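PDB 5K5D: ParB domain protein nuclease from Sulfolobus solfataricus, which probably takes part in archaeal DNA segregation as the ParB component of a pNOB8-like partition system, with a ParB-N domain at its N-terminal end. Local coordinates for residues L240-A243 against L244-P247. The protein carries 4 engineered substitutions. Numbering follows the deposited sequence.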
loop_
_atom_site.group_PDB
_atom_site.type_symbol
_atom_site.label_atom_id
_atom_site.label_comp_id
_atom_site.label_asym_id
_atom_site.label_seq_id
_atom_site.Cartn_x
_atom_site.Cartn_y
_atom_site.Cartn_z
ATOM N N LEU B 240 -13.770 -18.498 -10.558
ATOM C CA LEU B 240 -14.030 -19.577 -9.620
ATOM C C LEU B 240 -14.802 -19.028 -8.430
ATOM O O LEU B 240 -14.660 -17.859 -8.084
ATOM C CB LEU B 240 -12.715 -20.192 -9.141
ATOM C CG LEU B 240 -12.515 -21.692 -9.355
ATOM C CD1 LEU B 240 -11.274 -22.163 -8.609
ATOM C CD2 LEU B 240 -13.742 -22.468 -8.900
ATOM N N ALA B 241 -15.620 -19.870 -7.806
ATOM C CA ALA B 241 -16.342 -19.472 -6.607
ATOM C C ALA B 241 -15.369 -19.352 -5.439
ATOM O O ALA B 241 -14.461 -20.168 -5.299
ATOM C CB ALA B 241 -17.437 -20.475 -6.287
ATOM N N PRO B 242 -15.557 -18.328 -4.598
ATOM C CA PRO B 242 -14.664 -18.091 -3.460
ATOM C C PRO B 242 -14.415 -19.354 -2.641
ATOM O O PRO B 242 -13.292 -19.576 -2.183
ATOM C CB PRO B 242 -15.419 -17.042 -2.625
ATOM C CG PRO B 242 -16.805 -16.973 -3.210
ATOM C CD PRO B 242 -16.664 -17.359 -4.641
ATOM N N ALA B 243 -15.451 -20.171 -2.473
ATOM C CA ALA B 243 -15.347 -21.418 -1.721
ATOM C C ALA B 243 -14.231 -22.308 -2.257
ATOM O O ALA B 243 -13.621 -23.076 -1.513
ATOM C CB ALA B 243 -16.675 -22.163 -1.758
ATOM N N LEU B 244 -13.979 -22.200 -3.558
ATOM C CA LEU B 244 -12.956 -23.001 -4.210
ATOM C C LEU B 244 -11.680 -22.202 -4.449
ATOM O O LEU B 244 -10.578 -22.724 -4.285
ATOM C CB LEU B 244 -13.486 -23.563 -5.530
ATOM C CG LEU B 244 -14.696 -24.486 -5.382
ATOM C CD1 LEU B 244 -15.275 -24.865 -6.744
ATOM C CD2 LEU B 244 -14.317 -25.724 -4.588
ATOM N N ARG B 245 -11.830 -20.936 -4.826
ATOM C CA ARG B 245 -10.682 -20.093 -5.165
ATOM C C ARG B 245 -9.833 -19.725 -3.949
ATOM O O ARG B 245 -8.606 -19.698 -4.024
ATOM C CB ARG B 245 -11.140 -18.824 -5.883
ATOM C CG ARG B 245 -10.003 -17.927 -6.356
ATOM C CD ARG B 245 -10.531 -16.682 -7.072
ATOM N NE ARG B 245 -11.162 -15.735 -6.156
ATOM C CZ ARG B 245 -12.461 -15.714 -5.874
ATOM N NH1 ARG B 245 -13.275 -16.591 -6.441
ATOM N NH2 ARG B 245 -12.949 -14.817 -5.027
ATOM N N ASP B 246 -10.488 -19.442 -2.829
ATOM C CA ASP B 246 -9.770 -19.058 -1.621
ATOM C C ASP B 246 -8.787 -20.140 -1.161
ATOM O O ASP B 246 -7.596 -19.866 -1.005
ATOM C CB ASP B 246 -10.747 -18.684 -0.502
ATOM C CG ASP B 246 -11.673 -17.549 -0.896
ATOM O OD1 ASP B 246 -11.243 -16.665 -1.668
ATOM O OD2 ASP B 246 -12.834 -17.539 -0.437
ATOM N N PRO B 247 -9.277 -21.378 -0.958
ATOM C CA PRO B 247 -8.392 -22.439 -0.461
ATOM C C PRO B 247 -7.303 -22.798 -1.468
ATOM O O PRO B 247 -6.179 -23.137 -1.084
ATOM C CB PRO B 247 -9.344 -23.623 -0.252
ATOM C CG PRO B 247 -10.482 -23.361 -1.166
ATOM C CD PRO B 247 -10.642 -21.870 -1.207
#
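The carbonyl O of Ala241 takes two backbone bonds, from Leu244 N at 2.7 Å and from Arg245 N, which marks Ala241 as the N-cap of helix 242-250, with Pro242 in the first turn. The bond from Arg245 N to Ala241 O, 2.8 Å long, is the straighter of the two (165° at the hydrogen).

Leu240, buried just ahead of the cap, folds back over the first turn. Its side chain crosses that of Leu244 at about a right angle, and its CD2 meets both CB and CD1 of Leu244 at 3.6 Å. Leu240 CB also lies beside Arg245 CB, 3.9 Å away. The arginine starts with CG anti to its backbone nitrogen (chi1 -176°) and bends at chi3 (71°), which returns the guanidinium to the chain entering the helix. Leu240 O lies at its edge, near its plane, but the angle to NH1 is too poor for a hydrogen bond. Further along, Asp246 N bonds to Pro242 O, though the place of that oxygen is less sure. At residue 247 the series breaks, because proline has no N-H to give to the turn before, and the helix is kinked there; the Pro247 ring instead lies against the carbonyl of Ala243. The position of the Asp246 carboxylate against Pro242 is doubtful, but the side chain has a partner outside the turn: Asp246 OD1 is hydrogen-bonded to Tyr208 OH, from helix 203-210.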